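Side-chain contacts in sulfatase (Bacteroides fragilis CAG:558, PDB 6USS), which probably hydrolyses aryl sulfate esters, as a calcium-dependent sulfatase from a gut bacterium: residues I37-D42 / E293-S298; W46-L51 / A286-L291; V231-T236 / D269-Q274. The protein carries 1 engineered substitution. One frame throughout, in Å; residues are numbered along the deposited sequence.

Contact 1. Residues I37-D42 / E293-S298; sequences ILFMVD and EGMDKS. With CA (calcium ion), chain C.
Met295 on helix 283-308 lies against Phe39 and Val41 of strand 35-41, and this apolar cluster is the tightly packed part of the contact. CG of Met295 comes within 3.6 Å of CG2 of Val41, and the two side chains meet at about a right angle. The bend of the Met295 chain at chi2 (-87°) sets SD beside CG2 of Val41 and CE1 of Phe39. SD stands 3.9 Å from CE1 of Phe39. It sits at the ring edge, 79° off the ring normal, in a Met-aromatic contact.

Further round the same edge, oxygens approach the ring. CZ of Phe39 is 3.6 Å from the backbone O of Met295, and CE2 is 3.6 Å from OG of Ser298. Both oxygens lie near the ring plane, facing its edge. OG of Ser298 is satisfied by Thr236 and His259.

Segments 37-41 and 293-298 run nearly antiparallel, at 172°, and their axes come within 10.6 Å at closest approach. This is a helix laid on the central sheet of the sulfatase fold, which belongs to the alkaline phosphatase clan. Strand 35-41 pairs in parallel with strands 253-258 and 315-321. Phe319 of the latter touches both Val41 and Met295.

The outer side of the helix is looser. Glu293 and Lys297 are partly exposed and take no part in the contact with the strand; Lys297 forms a salt bridge with Asp301. At the strand's end the chain enters the metal site. OD1 of Asp42 binds the calcium ion at 2.3 Å, together with Asp43, Asp322, Asn323 and the engineered Cys88. Asp42 OD2 pairs with Lys165, which probably helps to fix the carboxylate's rotation.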
loop_
_atom_site.group_PDB
_atom_site.type_symbol
_atom_site.label_atom_id
_atom_site.label_comp_id
_atom_site.label_asym_id
_atom_site.label_seq_id
_atom_site.Cartn_x
_atom_site.Cartn_y
_atom_site.Cartn_z
ATOM N N ILE A 37 15.894 4.910 9.385
ATOM C CA ILE A 37 16.067 3.507 9.043
ATOM C C ILE A 37 16.055 2.697 10.332
ATOM O O ILE A 37 16.898 2.907 11.218
ATOM C CB ILE A 37 17.364 3.248 8.275
ATOM C CG1 ILE A 37 17.391 4.007 6.954
ATOM C CG2 ILE A 37 17.512 1.749 8.024
ATOM C CD1 ILE A 37 18.750 3.888 6.256
ATOM N N LEU A 38 15.101 1.767 10.425
ATOM C CA LEU A 38 15.057 0.739 11.463
ATOM C C LEU A 38 15.604 -0.543 10.853
ATOM O O LEU A 38 14.950 -1.157 10.000
ATOM C CB LEU A 38 13.628 0.533 11.964
ATOM C CG LEU A 38 13.412 -0.593 12.969
ATOM C CD1 LEU A 38 14.318 -0.388 14.179
ATOM C CD2 LEU A 38 11.944 -0.622 13.399
ATOM N N PHE A 39 16.813 -0.930 11.261
ATOM C CA PHE A 39 17.494 -2.118 10.736
ATOM C C PHE A 39 17.306 -3.198 11.797
ATOM O O PHE A 39 17.869 -3.109 12.897
ATOM C CB PHE A 39 18.960 -1.796 10.441
ATOM C CG PHE A 39 19.751 -2.899 9.762
ATOM C CD1 PHE A 39 20.318 -3.929 10.498
ATOM C CD2 PHE A 39 20.002 -2.859 8.398
ATOM C CE1 PHE A 39 21.090 -4.918 9.875
ATOM C CE2 PHE A 39 20.771 -3.846 7.767
ATOM C CZ PHE A 39 21.309 -4.875 8.504
ATOM N N MET A 40 16.481 -4.196 11.476
ATOM C CA MET A 40 16.056 -5.235 12.412
ATOM C C MET A 40 16.596 -6.579 11.944
ATOM O O MET A 40 16.259 -7.042 10.844
ATOM C CB MET A 40 14.529 -5.294 12.527
ATOM C CG MET A 40 14.020 -6.341 13.502
ATOM S SD MET A 40 14.236 -5.933 15.258
ATOM C CE MET A 40 13.297 -4.411 15.346
ATOM N N VAL A 41 17.411 -7.210 12.785
ATOM C CA VAL A 41 17.927 -8.547 12.518
ATOM C C VAL A 41 17.063 -9.556 13.256
ATOM O O VAL A 41 16.522 -9.275 14.329
ATOM C CB VAL A 41 19.403 -8.660 12.938
ATOM C CG1 VAL A 41 19.979 -9.965 12.467
ATOM C CG2 VAL A 41 20.184 -7.479 12.384
ATOM N N ASP A 42 16.921 -10.740 12.674
ATOM C CA ASP A 42 16.097 -11.801 13.245
ATOM C C ASP A 42 16.937 -12.773 14.075
ATOM O O ASP A 42 17.977 -13.253 13.614
ATOM C CB ASP A 42 15.378 -12.566 12.138
ATOM C CG ASP A 42 14.254 -13.394 12.668
ATOM O OD1 ASP A 42 13.703 -12.990 13.715
ATOM O OD2 ASP A 42 13.918 -14.435 12.057
ATOM N N GLU A 293 28.032 -11.987 9.351
ATOM C CA GLU A 293 28.828 -11.030 8.599
ATOM C C GLU A 293 28.085 -10.515 7.376
ATOM O O GLU A 293 28.263 -9.355 6.994
ATOM C CB GLU A 293 30.170 -11.644 8.186
ATOM C CG GLU A 293 31.206 -10.565 7.824
ATOM C CD GLU A 293 32.490 -11.090 7.176
ATOM O OE1 GLU A 293 32.831 -12.282 7.350
ATOM O OE2 GLU A 293 33.171 -10.281 6.500
ATOM N N GLY A 294 27.250 -11.349 6.761
ATOM C CA GLY A 294 26.476 -10.890 5.621
ATOM C C GLY A 294 25.380 -9.926 6.031
ATOM O O GLY A 294 25.055 -8.991 5.293
ATOM N N MET A 295 24.793 -10.138 7.213
ATOM C CA MET A 295 23.933 -9.118 7.797
ATOM C C MET A 295 24.691 -7.805 7.930
ATOM O O MET A 295 24.205 -6.747 7.524
ATOM C CB MET A 295 23.417 -9.585 9.161
ATOM C CG MET A 295 22.670 -8.510 9.946
ATOM S SD MET A 295 23.758 -7.478 10.964
ATOM C CE MET A 295 24.363 -8.666 12.145
ATOM N N ASP A 296 25.899 -7.862 8.493
ATOM C CA ASP A 296 26.686 -6.657 8.708
ATOM C C ASP A 296 27.101 -6.003 7.387
ATOM O O ASP A 296 27.239 -4.772 7.322
ATOM C CB ASP A 296 27.913 -6.988 9.558
ATOM C CG ASP A 296 28.695 -5.740 9.966
ATOM O OD1 ASP A 296 28.333 -5.109 10.995
ATOM O OD2 ASP A 296 29.675 -5.398 9.268
ATOM N N LYS A 297 27.318 -6.802 6.333
ATOM C CA LYS A 297 27.618 -6.225 5.027
ATOM C C LYS A 297 26.441 -5.418 4.519
ATOM O O LYS A 297 26.618 -4.352 3.914
ATOM C CB LYS A 297 27.971 -7.321 4.024
ATOM C CG LYS A 297 28.184 -6.818 2.602
ATOM C CD LYS A 297 28.306 -7.989 1.620
ATOM C CE LYS A 297 28.581 -7.526 0.185
ATOM N NZ LYS A 297 27.527 -6.654 -0.382
ATOM N N SER A 298 25.226 -5.916 4.764
ATOM C CA SER A 298 24.029 -5.166 4.405
ATOM C C SER A 298 23.987 -3.816 5.132
ATOM O O SER A 298 23.703 -2.775 4.517
ATOM C CB SER A 298 22.792 -6.014 4.707
ATOM O OG SER A 298 21.587 -5.284 4.535
HETATM CA CA CA C . 12.916 -13.818 15.708
#

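Contact 2. Residues W46-L51 / A286-L291; sequences WQDTSL and AAYAAL
Tyr288 and Asp48 make this contact through one side-chain hydrogen bond. The helical segment begins at Ala286, whose small side chain packs on Tyr273, Tyr276 and Ile277 of the short helix 273-279.

Two residues on, Tyr288 alone in this segment reaches across. Its CG is anti to the backbone N (chi1 -158°), and the ring extends from the helix toward loop 46-51. The hydroxyl OH donates to OD2 of Asp48 at 2.8 Å. OD2 is met from above the carboxylate plane, 52° out of it. The carboxylate and the ring stand almost perpendicular, with their planes 86° apart. The carboxylate lies at the ring edge, where CE2 of Tyr288 is 3.6 Å from OD2 of Asp48. Arg333 makes a cation-pi contact with the same ring.

Farther along, Ala289 again faces Tyr276. Leu291 packs on Tyr198, and its backbone N bonds to the O of Ala287 in the regular helical pattern.

On the loop side, Asp48 is the centre of an inverse gamma turn. Its OD2 also accepts from the backbone N of Gly45. The next residue, Thr49, forms an ST turn: its OG1 accepts from the N of Leu51 at 2.8 Å.

The loop follows strand 35-41 and the calcium ligands Asp42 and Asp43. The side chain of Tyr288 is about 10 Å from the calcium ion. The bond thus joins helix 283-308 to the loop just beyond the metal site. Two donors on one buried carboxylate oxygen would probably stabilise its negative charge.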
loop_
_atom_site.group_PDB
_atom_site.type_symbol
_atom_site.label_atom_id
_atom_site.label_comp_id
_atom_site.label_asym_id
_atom_site.label_seq_id
_atom_site.Cartn_x
_atom_site.Cartn_y
_atom_site.Cartn_z
ATOM N N TRP A 46 22.613 -11.086 21.911
ATOM C CA TRP A 46 23.394 -10.002 22.502
ATOM C C TRP A 46 24.883 -10.078 22.188
ATOM O O TRP A 46 25.584 -9.062 22.312
ATOM C CB TRP A 46 23.231 -10.025 24.012
ATOM C CG TRP A 46 23.491 -8.723 24.720
ATOM C CD1 TRP A 46 22.930 -7.505 24.442
ATOM C CD2 TRP A 46 24.332 -8.525 25.870
ATOM N NE1 TRP A 46 23.377 -6.563 25.344
ATOM C CE2 TRP A 46 24.248 -7.158 26.220
ATOM C CE3 TRP A 46 25.161 -9.364 26.621
ATOM C CZ2 TRP A 46 24.954 -6.613 27.299
ATOM C CZ3 TRP A 46 25.866 -8.821 27.695
ATOM C CH2 TRP A 46 25.747 -7.458 28.028
ATOM N N GLN A 47 25.397 -11.251 21.823
ATOM C CA GLN A 47 26.826 -11.419 21.599
ATOM C C GLN A 47 27.139 -11.931 20.201
ATOM O O GLN A 47 28.264 -12.391 19.964
ATOM C CB GLN A 47 27.411 -12.364 22.653
ATOM C CG GLN A 47 27.434 -11.792 24.074
ATOM C CD GLN A 47 28.641 -10.909 24.314
ATOM O OE1 GLN A 47 29.642 -11.027 23.614
ATOM N NE2 GLN A 47 28.565 -10.035 25.321
ATOM N N ASP A 48 26.182 -11.870 19.276
ATOM C CA ASP A 48 26.379 -12.326 17.897
ATOM C C ASP A 48 26.949 -11.219 17.011
ATOM O O ASP A 48 26.434 -10.911 15.940
ATOM C CB ASP A 48 25.065 -12.857 17.342
ATOM C CG ASP A 48 24.593 -14.092 18.077
ATOM O OD1 ASP A 48 25.413 -14.698 18.813
ATOM O OD2 ASP A 48 23.402 -14.450 17.931
ATOM N N THR A 49 28.044 -10.624 17.476
ATOM C CA THR A 49 28.629 -9.439 16.868
ATOM C C THR A 49 30.057 -9.322 17.377
ATOM O O THR A 49 30.397 -9.859 18.438
ATOM C CB THR A 49 27.813 -8.180 17.213
ATOM O OG1 THR A 49 28.550 -6.993 16.877
ATOM C CG2 THR A 49 27.487 -8.154 18.709
ATOM N N SER A 50 30.903 -8.639 16.598
ATOM C CA SER A 50 32.211 -8.274 17.127
ATOM C C SER A 50 32.146 -7.064 18.051
ATOM O O SER A 50 33.123 -6.807 18.754
ATOM C CB SER A 50 33.229 -8.018 15.999
ATOM O OG SER A 50 32.805 -7.026 15.080
ATOM N N LEU A 51 31.031 -6.331 18.087
ATOM C CA LEU A 51 30.920 -5.168 18.980
ATOM C C LEU A 51 30.557 -5.621 20.394
ATOM O O LEU A 51 29.486 -6.208 20.585
ATOM C CB LEU A 51 29.873 -4.178 18.468
ATOM C CG LEU A 51 29.568 -2.926 19.318
ATOM C CD1 LEU A 51 30.797 -2.004 19.447
ATOM C CD2 LEU A 51 28.365 -2.150 18.768
ATOM N N ALA A 286 31.034 -21.776 11.775
ATOM C CA ALA A 286 31.463 -20.985 10.627
ATOM C C ALA A 286 30.266 -20.512 9.802
ATOM O O ALA A 286 30.263 -19.384 9.302
ATOM C CB ALA A 286 32.433 -21.777 9.756
ATOM N N ALA A 287 29.236 -21.354 9.649
ATOM C CA ALA A 287 28.043 -20.904 8.936
ATOM C C ALA A 287 27.305 -19.812 9.716
ATOM O O ALA A 287 26.792 -18.854 9.118
ATOM C CB ALA A 287 27.116 -22.082 8.638
ATOM N N TYR A 288 27.230 -19.928 11.045
ATOM C CA TYR A 288 26.592 -18.868 11.818
ATOM C C TYR A 288 27.355 -17.557 11.656
ATOM O O TYR A 288 26.769 -16.521 11.317
ATOM C CB TYR A 288 26.490 -19.266 13.297
ATOM C CG TYR A 288 25.411 -18.529 14.094
ATOM C CD1 TYR A 288 24.054 -18.697 13.804
ATOM C CD2 TYR A 288 25.750 -17.684 15.148
ATOM C CE1 TYR A 288 23.062 -18.026 14.541
ATOM C CE2 TYR A 288 24.771 -17.016 15.885
ATOM C CZ TYR A 288 23.430 -17.190 15.573
ATOM O OH TYR A 288 22.472 -16.527 16.304
ATOM N N ALA A 289 28.673 -17.593 11.871
ATOM C CA ALA A 289 29.508 -16.405 11.704
ATOM C C ALA A 289 29.313 -15.769 10.335
ATOM O O ALA A 289 29.301 -14.536 10.207
ATOM C CB ALA A 289 30.979 -16.769 11.905
ATOM N N ALA A 290 29.151 -16.601 9.299
ATOM C CA ALA A 290 28.978 -16.087 7.951
ATOM C C ALA A 290 27.620 -15.403 7.785
ATOM O O ALA A 290 27.519 -14.382 7.092
ATOM C CB ALA A 290 29.168 -17.217 6.942
ATOM N N LEU A 291 26.567 -15.931 8.426
ATOM C CA LEU A 291 25.283 -15.229 8.430
ATOM C C LEU A 291 25.412 -13.870 9.103
ATOM O O LEU A 291 24.878 -12.870 8.613
ATOM C CB LEU A 291 24.215 -16.052 9.145
ATOM C CG LEU A 291 23.693 -17.283 8.422
ATOM C CD1 LEU A 291 22.337 -17.762 9.017
ATOM C CD2 LEU A 291 23.594 -16.982 6.940
#

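Contact 3. Residues V231-T236 / D269-Q274; sequences VSEALT and DKRFYQ
Arg271 joins Glu233 to Asp269 in a salt-bridge network at the protein surface. Across the contact, NH1 of Arg271 donates to OE1 of Glu233 at 3.0 Å. The bond is bent, with an N-H...O angle of 144°. It reaches OE1 from above the carboxylate plane, and the two flat groups are turned 82° from each other. Lys297 holds the same oxygen in a second salt bridge, so this one oxygen is shared by two cations. A water accepts from NH2 of Arg271 at 3.0 Å; its link to Glu233 is weak.

Within its own segment, Arg271 grips Asp269 side-on. NE donates to OD1 of Asp269 at 3.1 Å, and NH2 donates to OD2 of Asp269 at 3.0 Å. Each aspartate oxygen accepts through its syn lone pair, and both lie in the guanidinium plane. This paired grip should fix the rotation of the guanidinium. The Arg271 chain turns at chi3 (-72°) to bring NE and NH2 back to the aspartate.

Bonds to the backbone shape the turn. OD1 of Asp269 also accepts from the backbone N of Arg271 at 3.2 Å, which makes an Asx turn. The backbone O of Asp269 receives the N of Phe272 and the N of Tyr273.

The remaining contacts are packing. CB of Arg271 lies 3.6 Å above the centre of the Phe272 ring. CZ of Phe272 sits over one guanidinium face, displaced toward the rim.

Phe272 stands at the N-cap position of helix 273-279. The network joins the start of helix 231-247 to the turn leading into that short helix. Lys297 and Glu293 of helix 283-308 adjoin it, touching Arg271 and Phe272 respectively.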
loop_
_atom_site.group_PDB
_atom_site.type_symbol
_atom_site.label_atom_id
_atom_site.label_comp_id
_atom_site.label_asym_id
_atom_site.label_seq_id
_atom_site.Cartn_x
_atom_site.Cartn_y
_atom_site.Cartn_z
ATOM N N VAL A 231 20.295 -14.285 0.114
ATOM C CA VAL A 231 19.046 -13.522 0.237
ATOM C C VAL A 231 19.281 -12.179 0.927
ATOM O O VAL A 231 18.657 -11.170 0.566
ATOM C CB VAL A 231 17.947 -14.346 0.943
ATOM C CG1 VAL A 231 18.207 -14.494 2.420
ATOM C CG2 VAL A 231 16.594 -13.674 0.725
ATOM N N SER A 232 20.182 -12.139 1.921
ATOM C CA SER A 232 20.539 -10.875 2.563
ATOM C C SER A 232 21.129 -9.888 1.575
ATOM O O SER A 232 20.980 -8.673 1.756
ATOM C CB SER A 232 21.540 -11.120 3.703
ATOM O OG SER A 232 21.175 -12.261 4.459
ATOM N N GLU A 233 21.834 -10.389 0.555
ATOM C CA GLU A 233 22.341 -9.525 -0.506
ATOM C C GLU A 233 21.199 -9.034 -1.387
ATOM O O GLU A 233 21.099 -7.832 -1.684
ATOM C CB GLU A 233 23.391 -10.272 -1.340
ATOM C CG GLU A 233 24.103 -9.445 -2.428
ATOM C CD GLU A 233 24.806 -8.194 -1.886
ATOM O OE1 GLU A 233 25.303 -8.209 -0.735
ATOM O OE2 GLU A 233 24.862 -7.177 -2.614
ATOM N N ALA A 234 20.312 -9.952 -1.792
ATOM C CA ALA A 234 19.151 -9.571 -2.588
ATOM C C ALA A 234 18.324 -8.509 -1.880
ATOM O O ALA A 234 17.881 -7.532 -2.500
ATOM C CB ALA A 234 18.285 -10.796 -2.885
ATOM N N LEU A 235 18.103 -8.684 -0.579
ATOM C CA LEU A 235 17.312 -7.715 0.168
ATOM C C LEU A 235 17.979 -6.350 0.165
ATOM O O LEU A 235 17.305 -5.323 0.008
ATOM C CB LEU A 235 17.091 -8.210 1.603
ATOM C CG LEU A 235 16.203 -9.448 1.747
ATOM C CD1 LEU A 235 16.001 -9.832 3.216
ATOM C CD2 LEU A 235 14.861 -9.196 1.052
ATOM N N THR A 236 19.307 -6.319 0.327
ATOM C CA THR A 236 20.026 -5.049 0.323
ATOM C C THR A 236 19.940 -4.354 -1.036
ATOM O O THR A 236 19.736 -3.138 -1.101
ATOM C CB THR A 236 21.484 -5.273 0.727
ATOM O OG1 THR A 236 21.524 -6.071 1.917
ATOM C CG2 THR A 236 22.160 -3.948 0.987
ATOM N N ASP A 269 27.023 -19.176 3.477
ATOM C CA ASP A 269 27.298 -18.065 2.581
ATOM C C ASP A 269 28.750 -18.195 2.143
ATOM O O ASP A 269 29.671 -17.904 2.919
ATOM C CB ASP A 269 27.024 -16.736 3.283
ATOM C CG ASP A 269 27.065 -15.539 2.337
ATOM O OD1 ASP A 269 27.634 -15.644 1.224
ATOM O OD2 ASP A 269 26.524 -14.480 2.713
ATOM N N LYS A 270 28.952 -18.654 0.906
ATOM C CA LYS A 270 30.301 -18.890 0.399
ATOM C C LYS A 270 31.184 -17.643 0.476
ATOM O O LYS A 270 32.408 -17.776 0.586
ATOM C CB LYS A 270 30.238 -19.414 -1.040
ATOM C CG LYS A 270 29.390 -18.538 -1.984
ATOM C CD LYS A 270 29.081 -19.218 -3.327
ATOM C CE LYS A 270 28.772 -18.190 -4.413
ATOM N NZ LYS A 270 28.508 -18.848 -5.726
ATOM N N ARG A 271 30.590 -16.441 0.457
ATOM C CA ARG A 271 31.374 -15.214 0.568
ATOM C C ARG A 271 32.229 -15.185 1.830
ATOM O O ARG A 271 33.287 -14.551 1.850
ATOM C CB ARG A 271 30.452 -14.000 0.549
ATOM C CG ARG A 271 29.666 -13.873 -0.731
ATOM C CD ARG A 271 28.828 -12.612 -0.736
ATOM N NE ARG A 271 27.696 -12.722 0.179
ATOM C CZ ARG A 271 26.868 -11.724 0.458
ATOM N NH1 ARG A 271 27.032 -10.539 -0.117
ATOM N NH2 ARG A 271 25.877 -11.910 1.301
ATOM N N PHE A 272 31.803 -15.851 2.891
ATOM C CA PHE A 272 32.513 -15.742 4.155
ATOM C C PHE A 272 32.801 -17.077 4.816
ATOM O O PHE A 272 33.605 -17.120 5.756
ATOM C CB PHE A 272 31.716 -14.865 5.135
ATOM C CG PHE A 272 31.054 -13.686 4.483
ATOM C CD1 PHE A 272 31.812 -12.600 4.054
ATOM C CD2 PHE A 272 29.684 -13.659 4.295
ATOM C CE1 PHE A 272 31.206 -11.503 3.446
ATOM C CE2 PHE A 272 29.065 -12.563 3.693
ATOM C CZ PHE A 272 29.828 -11.483 3.275
ATOM N N TYR A 273 32.182 -18.159 4.350
ATOM C CA TYR A 273 32.192 -19.403 5.107
ATOM C C TYR A 273 33.612 -19.902 5.344
ATOM O O TYR A 273 34.016 -20.132 6.490
ATOM C CB TYR A 273 31.359 -20.444 4.378
ATOM C CG TYR A 273 31.440 -21.798 5.000
ATOM C CD1 TYR A 273 30.714 -22.102 6.145
ATOM C CD2 TYR A 273 32.235 -22.782 4.440
ATOM C CE1 TYR A 273 30.787 -23.348 6.719
ATOM C CE2 TYR A 273 32.307 -24.035 4.999
ATOM C CZ TYR A 273 31.584 -24.315 6.138
ATOM O OH TYR A 273 31.664 -25.569 6.679
ATOM N N GLN A 274 34.394 -20.057 4.270
ATOM C CA GLN A 274 35.716 -20.667 4.390
ATOM C C GLN A 274 36.643 -19.847 5.276
ATOM O O GLN A 274 37.512 -20.411 5.956
ATOM C CB GLN A 274 36.343 -20.865 3.005
ATOM C CG GLN A 274 37.605 -21.729 3.012
ATOM C CD GLN A 274 37.365 -23.092 3.647
ATOM O OE1 GLN A 274 36.414 -23.799 3.302
ATOM N NE2 GLN A 274 38.222 -23.462 4.587
HETATM O O HOH W 1 24.861 -9.367 2.497
#

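How the contacts relate
Contacts 1 and 2 are buried, while contact 3 lies at the surface. Contacts 1 and 2 share helix 283-308, which meets the central sheet in contact 1 and the loop after strand 35-41 in contact 2. Contact 3 does not use this helix but borders it: Ser298 meets Thr236, and the Ala286-Leu291 turns pack on Phe272 and Tyr273. The chemistry changes with position. Contact 1 is apolar packing with a sulfur at a ring edge, contact 2 a single buried hydrogen bond, and contact 3 a charged network. Calcium is bound in contact 1, lies near contact 2, and is remote from contact 3.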